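Side-chain contacts in D-mandelate dehydrogenase (Rhodotorula graminis, PDB 2W2K), which probably catalyses the NAD-dependent interconversion of D-mandelate and its 2-keto acid, as a member of the D-isomer specific 2-hydroxyacid dehydrogenase family: residues Q25-I30 and T322-F327; A32-T35 and G39-Q42; R110-T115 and I310-E315; I174-A179 and P197-T202; K291-I294 and H298-L301. All coordinates share one frame; numbering follows the deposited sequence.

The five contacts spread over both domains of the subunit. Contacts 1 and 2, with centres 22 Å apart, belong to the domain built on the five-stranded parallel sheet, whereas contacts 4 and 5, with centres 30 Å apart, belong to the Rossmann domain. Contact 3 lies between the two groups and shares helix 310-330 with contact 1, centre to centre 21 Å away. It also touches contact 4, where Asp114 OD1 packs on Ile174 CG1 at 3.6 Å. Ile174 binds NAD(+), and Gly307, another coenzyme residue, lies beside Thr312 of contact 3, so these two contacts border the coenzyme site. The centres of contacts 1 and 5 are 45 Å apart, on opposite sides of the chain's centre.

Contact 1 (Q25-I30 and T322-F327); sequences QKFEVI and TNIDRF
Lys26 and Phe27 meet Ile324 and Asp325 in a mixed contact, a salt bridge beside an apolar touch, where the turn between helix 17-26 and strand 28-31 lies against the long C-terminal helix 310-330. Lys26 stretches out fully beyond CG, and its NZ reaches Asp325 OD2 at 2.8 Å, on the syn lone pair facing the other carboxylate oxygen. The two side chains run at about a right angle. Asp325 can meet it because its CG is anti to the backbone N (chi1 -167°), which swings the carboxylate toward the lysine. The same ammonium also pairs with Asp22, one turn back in its own helix. These elements belong to a flavodoxin-like domain, in which the turn leading into edge strand 28-31 is thereby joined to a helix arriving from nearly 300 residues later. Next to the bridge, Phe27 is the first residue to leave the helical conformation. Its ring tip CZ lies 3.9 Å from Ile324 CG2, and Asp325 CA sits 4.1 Å from CZ, near the ring plane. An alanine in place of Lys26 would be likely to leave Asp325 OD2 and Asp22 without their shared cation. Phe23 meets both Phe27 and Ile324.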
# COMPACT_ATOMS: atom_id res chain seq x y z
N GLN B 25 30.39 -11.64 27.21
CA GLN B 25 30.88 -12.44 28.36
C GLN B 25 31.47 -13.77 27.87
O GLN B 25 32.57 -14.17 28.28
CB GLN B 25 29.73 -12.66 29.38
CG GLN B 25 30.14 -13.30 30.75
CD GLN B 25 30.57 -14.76 30.66
OE1 GLN B 25 31.64 -15.13 31.18
NE2 GLN B 25 29.74 -15.62 30.03
N LYS B 26 30.75 -14.45 26.98
CA LYS B 26 31.19 -15.74 26.40
C LYS B 26 32.41 -15.64 25.45
O LYS B 26 33.22 -16.59 25.37
CB LYS B 26 30.00 -16.41 25.66
CG LYS B 26 28.83 -16.84 26.57
CD LYS B 26 27.57 -17.19 25.75
CE LYS B 26 26.51 -17.89 26.62
NZ LYS B 26 25.18 -18.00 25.90
N PHE B 27 32.54 -14.52 24.75
CA PHE B 27 33.53 -14.34 23.65
C PHE B 27 34.36 -13.05 23.84
O PHE B 27 33.81 -12.02 24.25
CB PHE B 27 32.80 -14.21 22.30
CG PHE B 27 32.09 -15.47 21.84
CD1 PHE B 27 32.83 -16.59 21.44
CD2 PHE B 27 30.69 -15.53 21.78
CE1 PHE B 27 32.18 -17.78 21.00
CE2 PHE B 27 30.03 -16.70 21.33
CZ PHE B 27 30.79 -17.83 20.94
N GLU B 28 35.67 -13.09 23.54
CA GLU B 28 36.47 -11.85 23.45
C GLU B 28 36.19 -11.16 22.11
O GLU B 28 36.62 -11.66 21.06
CB GLU B 28 37.98 -12.14 23.61
CG GLU B 28 38.87 -10.88 23.49
CD GLU B 28 40.36 -11.20 23.39
OE1 GLU B 28 40.73 -12.38 23.50
OE2 GLU B 28 41.15 -10.25 23.16
N VAL B 29 35.48 -10.02 22.14
CA VAL B 29 35.09 -9.29 20.90
C VAL B 29 36.11 -8.21 20.57
O VAL B 29 36.41 -7.33 21.41
CB VAL B 29 33.64 -8.67 21.02
CG1 VAL B 29 33.26 -7.86 19.72
CG2 VAL B 29 32.62 -9.79 21.19
N ILE B 30 36.67 -8.30 19.35
CA ILE B 30 37.76 -7.43 18.85
C ILE B 30 37.24 -6.43 17.77
O ILE B 30 36.86 -6.85 16.67
CB ILE B 30 38.91 -8.30 18.21
CG1 ILE B 30 39.30 -9.50 19.12
CG2 ILE B 30 40.11 -7.41 17.82
CD1 ILE B 30 39.97 -10.67 18.33
N THR B 322 23.29 -15.91 17.79
CA THR B 322 22.89 -17.31 18.06
C THR B 322 23.62 -18.33 17.19
O THR B 322 24.03 -19.39 17.69
CB THR B 322 21.31 -17.49 17.95
OG1 THR B 322 20.66 -16.58 18.86
CG2 THR B 322 20.89 -18.92 18.25
N ASN B 323 23.80 -18.02 15.90
CA ASN B 323 24.58 -18.88 15.00
C ASN B 323 26.00 -19.18 15.54
O ASN B 323 26.44 -20.36 15.61
CB ASN B 323 24.66 -18.27 13.60
CG ASN B 323 23.47 -18.68 12.68
OD1 ASN B 323 22.92 -17.84 11.93
ND2 ASN B 323 23.09 -19.94 12.73
N ILE B 324 26.71 -18.13 15.94
CA ILE B 324 28.11 -18.28 16.43
C ILE B 324 28.17 -19.03 17.79
O ILE B 324 29.05 -19.90 18.01
CB ILE B 324 28.84 -16.90 16.44
CG1 ILE B 324 29.05 -16.38 15.00
CG2 ILE B 324 30.19 -16.98 17.17
CD1 ILE B 324 29.43 -14.89 14.93
N ASP B 325 27.22 -18.74 18.68
CA ASP B 325 27.11 -19.43 19.99
C ASP B 325 26.88 -20.94 19.81
O ASP B 325 27.63 -21.76 20.37
CB ASP B 325 25.97 -18.79 20.83
CG ASP B 325 25.98 -19.21 22.31
OD1 ASP B 325 26.54 -20.26 22.70
OD2 ASP B 325 25.40 -18.46 23.12
N ARG B 326 25.85 -21.28 19.04
CA ARG B 326 25.58 -22.69 18.66
C ARG B 326 26.83 -23.41 18.11
O ARG B 326 27.20 -24.48 18.60
CB ARG B 326 24.45 -22.80 17.63
CG ARG B 326 23.06 -22.50 18.20
CD ARG B 326 21.97 -22.42 17.10
NE ARG B 326 21.82 -23.67 16.34
CZ ARG B 326 20.94 -24.65 16.60
NH1 ARG B 326 20.11 -24.56 17.63
NH2 ARG B 326 20.91 -25.72 15.82
N PHE B 327 27.47 -22.82 17.09
CA PHE B 327 28.54 -23.47 16.32
C PHE B 327 29.90 -23.57 17.06
O PHE B 327 30.63 -24.55 16.87
CB PHE B 327 28.71 -22.73 14.97
CG PHE B 327 29.43 -23.54 13.90
CD1 PHE B 327 28.76 -24.54 13.19
CD2 PHE B 327 30.77 -23.28 13.60
CE1 PHE B 327 29.41 -25.29 12.20
CE2 PHE B 327 31.43 -24.02 12.59
CZ PHE B 327 30.75 -25.02 11.89

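Contact 2 (A32-T35 and G39-Q42); sequences ANLT and GFKQ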
# COMPACT_ATOMS: atom_id res chain seq x y z
N ALA B 32 37.35 -4.25 14.57
CA ALA B 32 38.23 -4.18 13.38
C ALA B 32 38.83 -2.77 13.17
O ALA B 32 39.92 -2.62 12.58
CB ALA B 32 37.48 -4.66 12.09
N ASN B 33 38.13 -1.75 13.67
CA ASN B 33 38.59 -0.36 13.52
C ASN B 33 38.91 -0.00 12.05
O ASN B 33 40.00 0.50 11.72
CB ASN B 33 39.81 -0.08 14.44
CG ASN B 33 39.42 -0.03 15.92
OD1 ASN B 33 38.34 0.41 16.28
ND2 ASN B 33 40.32 -0.50 16.79
N LEU B 34 37.95 -0.27 11.17
CA LEU B 34 38.23 -0.18 9.72
C LEU B 34 38.57 1.24 9.23
O LEU B 34 38.00 2.22 9.74
CB LEU B 34 37.06 -0.78 8.90
CG LEU B 34 36.78 -2.29 9.04
CD1 LEU B 34 35.37 -2.58 8.52
CD2 LEU B 34 37.80 -3.15 8.31
N THR B 35 39.52 1.33 8.29
CA THR B 35 39.81 2.58 7.54
C THR B 35 39.48 2.41 6.04
O THR B 35 38.48 2.95 5.56
CB THR B 35 41.30 3.07 7.73
OG1 THR B 35 42.22 2.04 7.32
CG2 THR B 35 41.59 3.45 9.19
N GLY B 39 43.95 -1.10 3.46
CA GLY B 39 44.47 -1.01 4.84
C GLY B 39 44.11 -2.22 5.72
O GLY B 39 44.92 -2.63 6.57
N PHE B 40 42.91 -2.78 5.51
CA PHE B 40 42.44 -4.03 6.20
C PHE B 40 43.22 -5.25 5.74
O PHE B 40 43.60 -6.09 6.55
CB PHE B 40 40.92 -4.23 5.96
CG PHE B 40 40.29 -5.42 6.70
CD1 PHE B 40 40.37 -5.53 8.10
CD2 PHE B 40 39.57 -6.37 6.00
CE1 PHE B 40 39.75 -6.62 8.78
CE2 PHE B 40 38.94 -7.46 6.65
CZ PHE B 40 39.04 -7.59 8.04
N LYS B 41 43.47 -5.36 4.43
CA LYS B 41 44.30 -6.47 3.92
C LYS B 41 45.69 -6.43 4.56
O LYS B 41 46.27 -7.47 4.89
CB LYS B 41 44.44 -6.46 2.38
CG LYS B 41 43.15 -6.79 1.62
CD LYS B 41 43.45 -7.19 0.13
CE LYS B 41 44.25 -6.08 -0.61
NZ LYS B 41 44.56 -6.45 -2.06
N GLN B 42 46.23 -5.21 4.75
CA GLN B 42 47.58 -5.05 5.28
C GLN B 42 47.62 -5.42 6.77
O GLN B 42 48.59 -6.01 7.26
CB GLN B 42 48.08 -3.61 5.07
CG GLN B 42 49.50 -3.36 5.60
CD GLN B 42 49.89 -1.88 5.65
OE1 GLN B 42 51.08 -1.55 5.70
NE2 GLN B 42 48.90 -0.99 5.63
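Ala32 O is hydrogen-bonded to Tyr49 OH, while the methyl of the same alanine makes an apolar touch, CB lying 4.5 Å from Phe40 CE1. No hydrogen bond joins the segments 32-35 and 39-42 directly; what holds them side by side is the Phe40 ring and the two aliphatic groups laid against it. Leu34 makes the closer approach. Its CD2 methyl stands over one face of the ring in a CH-pi contact, 4.0 Å from the centroid and 29° off the ring normal. The methyl is displaced from the centre toward Phe40 CD1, which lies 3.5 Å from Leu34 CD2. Ala32 CB comes from the same side of the ring plane, but obliquely and beyond CE1. The segments form the link from edge strand 28-31 into helix 37-45, the start of a beta-alpha-beta crossover that leads on to strand 54-57 in the flavodoxin-like domain. Phe40 turns into this link because its CG is anti to the backbone N (chi1 -176°), so that the ring runs back from the helix toward the sheet, where Leu7 also packs on it. Leu73 of helix 71-74 and Ser66 add further contacts to the ring. At Gly39 the backbone passes close to Thr35: a beta carbon there would lie tightly against Thr35 OG1.

Contact 3 (R110-T115 and I310-E315); sequences RGAGDT and IETFHE
Ala112 and Gly113, just ahead of helix 114-130, pack on Thr312 and Glu315 of helix 310-330, consistent with the interdomain hinge, crossed by long helices, of D-2-hydroxyacid dehydrogenases. The apolar part is close. Ala112 CB rests 3.6 Å from Glu315 CG, and Thr312 CG2 meets Gly113 CA at 3.8 Å. Glu315 offers its aliphatic stem because the chain leaves anti to the backbone N and then bends at chi2 (77°), while its carboxylate pairs with Arg318. On the backbone side, a type I turn from Gly111 to Asp114 delivers Gly113 to the N-cap position, and Gly111 adopts angles that call for glycine, since a beta carbon would jam against the preceding carbonyl. The polar link is indirect. A water donates to Ala112 O at 3.2 Å and is also hydrogen-bonded to Thr312 OG1, joining the segments without a direct hydrogen bond. That hydroxyl is bound in addition to the carbonyl of the coenzyme-binding Gly307. With an alanine at Thr312, Gly307 O and the water would probably lose their shared partner, and a gap would be likely to open beside Gly113. The water lies 2.9 Å from Thr312 OG1.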
# COMPACT_ATOMS: atom_id res chain seq x y z
N ARG B 110 19.00 -15.36 6.33
CA ARG B 110 17.80 -15.74 5.54
C ARG B 110 16.50 -15.83 6.37
O ARG B 110 16.45 -16.49 7.44
CB ARG B 110 18.06 -17.06 4.77
CG ARG B 110 16.85 -17.62 3.99
CD ARG B 110 17.11 -19.02 3.39
NE ARG B 110 17.63 -19.99 4.36
CZ ARG B 110 16.91 -20.64 5.27
NH1 ARG B 110 15.59 -20.44 5.38
NH2 ARG B 110 17.50 -21.47 6.11
N GLY B 111 15.45 -15.17 5.85
CA GLY B 111 14.13 -15.17 6.46
C GLY B 111 13.81 -13.96 7.31
O GLY B 111 12.64 -13.66 7.53
N ALA B 112 14.84 -13.26 7.83
CA ALA B 112 14.61 -12.14 8.79
C ALA B 112 13.72 -11.03 8.24
O ALA B 112 12.95 -10.43 8.98
CB ALA B 112 15.96 -11.53 9.28
N GLY B 113 13.89 -10.72 6.95
CA GLY B 113 13.14 -9.64 6.29
C GLY B 113 11.94 -10.07 5.43
O GLY B 113 11.47 -9.29 4.60
N ASP B 114 11.43 -11.30 5.61
CA ASP B 114 10.28 -11.79 4.78
C ASP B 114 9.02 -10.91 4.92
O ASP B 114 8.36 -10.58 3.93
CB ASP B 114 9.89 -13.25 5.09
CG ASP B 114 10.92 -14.30 4.57
OD1 ASP B 114 11.95 -13.93 3.98
OD2 ASP B 114 10.69 -15.52 4.79
N THR B 115 8.68 -10.52 6.15
CA THR B 115 7.48 -9.69 6.37
C THR B 115 7.66 -8.29 5.74
O THR B 115 6.79 -7.81 5.00
CB THR B 115 7.14 -9.59 7.89
OG1 THR B 115 6.72 -10.89 8.36
CG2 THR B 115 6.00 -8.53 8.15
N ILE B 310 12.54 -1.97 11.81
CA ILE B 310 13.22 -2.32 13.09
C ILE B 310 13.13 -3.83 13.49
O ILE B 310 14.10 -4.39 14.01
CB ILE B 310 12.83 -1.33 14.23
CG1 ILE B 310 13.46 0.04 13.96
CG2 ILE B 310 13.23 -1.86 15.61
CD1 ILE B 310 12.79 1.17 14.74
N GLU B 311 11.99 -4.48 13.21
CA GLU B 311 11.82 -5.94 13.44
C GLU B 311 12.78 -6.82 12.62
O GLU B 311 13.24 -7.88 13.10
CB GLU B 311 10.34 -6.40 13.23
CG GLU B 311 9.32 -5.81 14.26
CD GLU B 311 8.93 -4.34 14.02
OE1 GLU B 311 9.20 -3.76 12.94
OE2 GLU B 311 8.34 -3.73 14.95
N THR B 312 13.07 -6.40 11.39
CA THR B 312 14.12 -7.07 10.58
C THR B 312 15.47 -7.01 11.32
O THR B 312 16.18 -8.02 11.43
CB THR B 312 14.27 -6.43 9.18
OG1 THR B 312 12.98 -6.40 8.51
CG2 THR B 312 15.26 -7.23 8.33
N PHE B 313 15.81 -5.83 11.83
CA PHE B 313 17.13 -5.60 12.46
C PHE B 313 17.27 -6.39 13.77
O PHE B 313 18.36 -6.91 14.08
CB PHE B 313 17.38 -4.08 12.71
CG PHE B 313 17.24 -3.20 11.48
CD1 PHE B 313 17.53 -3.67 10.20
CD2 PHE B 313 16.86 -1.86 11.62
CE1 PHE B 313 17.41 -2.83 9.07
CE2 PHE B 313 16.73 -1.01 10.50
CZ PHE B 313 17.01 -1.50 9.23
N HIS B 314 16.18 -6.48 14.55
CA HIS B 314 16.14 -7.36 15.76
C HIS B 314 16.52 -8.80 15.37
O HIS B 314 17.33 -9.47 16.05
CB HIS B 314 14.74 -7.36 16.40
CG HIS B 314 14.48 -6.23 17.35
ND1 HIS B 314 14.70 -4.90 17.04
CD2 HIS B 314 14.01 -6.23 18.62
CE1 HIS B 314 14.38 -4.14 18.07
NE2 HIS B 314 13.95 -4.92 19.05
N GLU B 315 15.91 -9.30 14.29
CA GLU B 315 16.19 -10.67 13.85
C GLU B 315 17.62 -10.86 13.25
O GLU B 315 18.22 -11.94 13.46
CB GLU B 315 15.05 -11.22 12.96
CG GLU B 315 15.15 -12.71 12.61
CD GLU B 315 14.74 -13.69 13.75
OE1 GLU B 315 14.47 -13.28 14.91
OE2 GLU B 315 14.70 -14.91 13.43
O HOH W 1 10.70 -8.16 8.42

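Contact 4 (I174-A179 and P197-T202); sequences IQKEIA and PADAET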
# COMPACT_ATOMS: atom_id res chain seq x y z
N ILE B 174 9.63 -15.17 0.07
CA ILE B 174 9.09 -13.79 0.05
C ILE B 174 7.86 -13.74 -0.86
O ILE B 174 6.85 -13.16 -0.47
CB ILE B 174 10.17 -12.72 -0.37
CG1 ILE B 174 11.21 -12.54 0.76
CG2 ILE B 174 9.53 -11.36 -0.70
CD1 ILE B 174 12.46 -11.78 0.35
N GLN B 175 7.96 -14.32 -2.06
CA GLN B 175 6.81 -14.31 -3.01
C GLN B 175 5.56 -15.05 -2.50
O GLN B 175 4.42 -14.61 -2.77
CB GLN B 175 7.23 -14.85 -4.40
CG GLN B 175 6.18 -14.57 -5.53
CD GLN B 175 6.45 -13.23 -6.27
OE1 GLN B 175 5.91 -12.18 -5.89
NE2 GLN B 175 7.26 -13.28 -7.34
N LYS B 176 5.74 -16.15 -1.75
CA LYS B 176 4.61 -16.84 -1.11
C LYS B 176 3.83 -15.90 -0.20
O LYS B 176 2.58 -15.98 -0.14
CB LYS B 176 5.05 -18.13 -0.37
CG LYS B 176 5.52 -19.26 -1.32
CD LYS B 176 6.02 -20.46 -0.48
CE LYS B 176 6.45 -21.65 -1.34
NZ LYS B 176 6.86 -22.79 -0.45
N GLU B 177 4.53 -14.98 0.47
CA GLU B 177 3.87 -13.98 1.34
C GLU B 177 3.25 -12.83 0.53
O GLU B 177 2.14 -12.39 0.85
CB GLU B 177 4.84 -13.42 2.40
CG GLU B 177 4.99 -14.34 3.64
CD GLU B 177 3.70 -14.42 4.47
OE1 GLU B 177 3.41 -13.45 5.21
OE2 GLU B 177 2.99 -15.45 4.39
N ILE B 178 3.97 -12.33 -0.50
CA ILE B 178 3.36 -11.42 -1.49
C ILE B 178 2.01 -11.99 -2.01
O ILE B 178 0.97 -11.30 -1.96
CB ILE B 178 4.34 -11.04 -2.68
CG1 ILE B 178 5.65 -10.38 -2.16
CG2 ILE B 178 3.63 -10.11 -3.69
CD1 ILE B 178 6.72 -10.14 -3.28
N ALA B 179 2.03 -13.25 -2.47
CA ALA B 179 0.85 -13.90 -3.08
C ALA B 179 -0.28 -14.13 -2.08
O ALA B 179 -1.46 -13.97 -2.41
CB ALA B 179 1.24 -15.25 -3.77
N PRO B 197 8.44 -26.91 -8.98
CA PRO B 197 7.01 -26.78 -8.69
C PRO B 197 6.77 -26.42 -7.22
O PRO B 197 7.54 -26.84 -6.35
CB PRO B 197 6.46 -28.19 -8.96
CG PRO B 197 7.62 -29.10 -8.75
CD PRO B 197 8.81 -28.32 -9.25
N ALA B 198 5.72 -25.63 -6.97
CA ALA B 198 5.29 -25.32 -5.62
C ALA B 198 4.77 -26.60 -4.97
O ALA B 198 4.17 -27.45 -5.62
CB ALA B 198 4.21 -24.26 -5.64
N ASP B 199 4.98 -26.72 -3.66
CA ASP B 199 4.43 -27.84 -2.92
C ASP B 199 2.91 -27.89 -3.11
O ASP B 199 2.27 -26.86 -3.35
CB ASP B 199 4.79 -27.74 -1.44
CG ASP B 199 4.28 -26.45 -0.81
OD1 ASP B 199 3.12 -26.43 -0.36
OD2 ASP B 199 5.05 -25.47 -0.75
N ALA B 200 2.34 -29.09 -2.99
CA ALA B 200 0.91 -29.30 -3.22
C ALA B 200 0.03 -28.42 -2.32
O ALA B 200 -1.08 -28.06 -2.69
CB ALA B 200 0.56 -30.77 -3.06
N GLU B 201 0.55 -28.06 -1.14
CA GLU B 201 -0.18 -27.23 -0.18
C GLU B 201 -0.12 -25.73 -0.51
O GLU B 201 -1.11 -25.02 -0.27
CB GLU B 201 0.31 -27.50 1.25
CG GLU B 201 -0.02 -28.91 1.75
CD GLU B 201 -1.51 -29.23 1.67
OE1 GLU B 201 -2.33 -28.41 2.16
OE2 GLU B 201 -1.87 -30.28 1.09
N THR B 202 1.02 -25.26 -1.01
CA THR B 202 1.11 -23.87 -1.51
C THR B 202 0.13 -23.69 -2.67
O THR B 202 -0.62 -22.71 -2.70
CB THR B 202 2.57 -23.47 -1.93
OG1 THR B 202 3.40 -23.35 -0.76
CG2 THR B 202 2.60 -22.14 -2.67
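Two consecutive helices of the coenzyme-binding Rossmann domain are tied together at their surface here: Lys176, in the first turns of helix 173-185, reaches across to Asp199 and Thr202 at the start of helix 200-206. The lysine is extended from CG to its end, and NZ forms a salt bridge with Asp199 OD2 at 3.2 Å, arriving nearly in line with the C-O bond. On its way the chain passes across the threonine at about a right angle, with Lys176 CE 3.5 Å from Thr202 OG1. The carboxylate is itself firmly placed. Its OD2 also accepts from the Thr202 hydroxyl, OG1 to OD2 2.7 Å, on the syn side and 28° out of the carboxylate plane, so two donors grip one oxygen. The other oxygen, OD1, takes the capping bond from Thr202 N, modelled very short, its length doubtful. A chi1 of 59°, with CG lodged between the backbone N and the carbonyl carbon, folds the group back over the helix start and lets both oxygens serve Thr202. The positive end of Lys176 is likely to favour the charged form of Asp199, as is the helix N-terminus. Ile174 in the same turn binds NAD(+), and the side chain of coenzyme-binding Asp194 is about 7 Å from that of Lys176. Asp199 is thus a classic aspartate N-cap, on the helix that follows the second strand of a Rossmann fold.

Contact 5 (K291-I294 and H298-L301); sequences KELI and HVTL
Leu293 and Val299 come within 6.3 Å at their CA atoms, where the single short helix 291-294 sits over the edge strand 299-301 of the Rossmann sheet, joined by a short loop, within the beta-alpha-beta unit begun by strand 275-280. Val299 carries its CG1 anti to the backbone N (chi1 -175°) and brings it 4.1 Å from Leu293 CB, while its own CB faces Leu293 O at 3.8 Å. Farther along the strand, Leu301 brings CD1 to Ile294 CG1, 3.8 Å away, the two side chains running at about a right angle. Ile294 CB points away from the strand, so it is the inner carbon of its longer branch that takes this methyl. Leu301 CD1 also lies 4.4 Å from Leu293 CB, so that one methyl serves both helix residues. Leu270 of helix 263-271 packs on both Leu293 and Val299, and a basic side chain of a neighbouring subunit packs on Leu301. A water supplies the polar link: it accepts from Val299 N at 3.1 Å and lies 3.1 Å from Leu293 O, to which it can donate. With no direct hydrogen bond between the segments, their fit rests on the shapes of branched aliphatic groups and probably on one bridging water.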
# COMPACT_ATOMS: atom_id res chain seq x y z
N LYS B 291 17.19 9.03 -14.38
CA LYS B 291 16.59 10.34 -14.64
C LYS B 291 15.45 10.27 -15.67
O LYS B 291 14.45 10.97 -15.54
CB LYS B 291 17.65 11.39 -15.05
CG LYS B 291 18.64 11.68 -13.92
CD LYS B 291 19.71 12.69 -14.34
CE LYS B 291 20.92 12.56 -13.43
NZ LYS B 291 20.59 12.95 -12.04
N GLU B 292 15.55 9.36 -16.65
CA GLU B 292 14.45 9.17 -17.60
C GLU B 292 13.15 8.67 -16.92
O GLU B 292 12.06 9.12 -17.25
CB GLU B 292 14.84 8.25 -18.75
CG GLU B 292 15.83 8.87 -19.74
CD GLU B 292 15.77 8.22 -21.13
OE1 GLU B 292 14.85 8.55 -21.91
OE2 GLU B 292 16.64 7.36 -21.43
N LEU B 293 13.28 7.74 -15.96
CA LEU B 293 12.10 7.25 -15.23
C LEU B 293 11.51 8.31 -14.29
O LEU B 293 10.30 8.37 -14.13
CB LEU B 293 12.40 5.96 -14.43
CG LEU B 293 12.79 4.68 -15.21
CD1 LEU B 293 13.17 3.54 -14.23
CD2 LEU B 293 11.67 4.19 -16.14
N ILE B 294 12.38 9.13 -13.69
CA ILE B 294 11.94 10.22 -12.80
C ILE B 294 11.05 11.23 -13.55
O ILE B 294 10.02 11.69 -13.03
CB ILE B 294 13.13 10.95 -12.11
CG1 ILE B 294 13.79 10.05 -11.04
CG2 ILE B 294 12.67 12.28 -11.48
CD1 ILE B 294 15.24 10.47 -10.66
N HIS B 298 4.05 8.07 -14.25
CA HIS B 298 3.55 6.91 -13.49
C HIS B 298 4.62 5.86 -13.07
O HIS B 298 4.33 4.64 -13.03
CB HIS B 298 2.39 6.25 -14.26
CG HIS B 298 1.19 7.15 -14.46
ND1 HIS B 298 0.58 7.82 -13.42
CD2 HIS B 298 0.48 7.45 -15.57
CE1 HIS B 298 -0.45 8.51 -13.89
NE2 HIS B 298 -0.54 8.29 -15.20
N VAL B 299 5.83 6.31 -12.74
CA VAL B 299 6.85 5.37 -12.21
C VAL B 299 7.07 5.64 -10.70
O VAL B 299 7.49 6.74 -10.31
CB VAL B 299 8.20 5.44 -12.99
CG1 VAL B 299 9.20 4.36 -12.49
CG2 VAL B 299 8.00 5.29 -14.50
N THR B 300 6.77 4.64 -9.87
CA THR B 300 6.96 4.70 -8.41
C THR B 300 8.40 4.27 -8.10
O THR B 300 8.85 3.18 -8.51
CB THR B 300 5.92 3.78 -7.64
OG1 THR B 300 4.56 4.13 -7.98
CG2 THR B 300 6.13 3.86 -6.11
N LEU B 301 9.14 5.13 -7.38
CA LEU B 301 10.57 4.90 -7.09
C LEU B 301 10.90 5.07 -5.59
O LEU B 301 10.62 6.12 -5.01
CB LEU B 301 11.45 5.85 -7.94
CG LEU B 301 11.27 5.76 -9.48
CD1 LEU B 301 11.61 7.07 -10.20
CD2 LEU B 301 12.01 4.56 -10.05
O HOH W 2 7.58 8.91 -12.78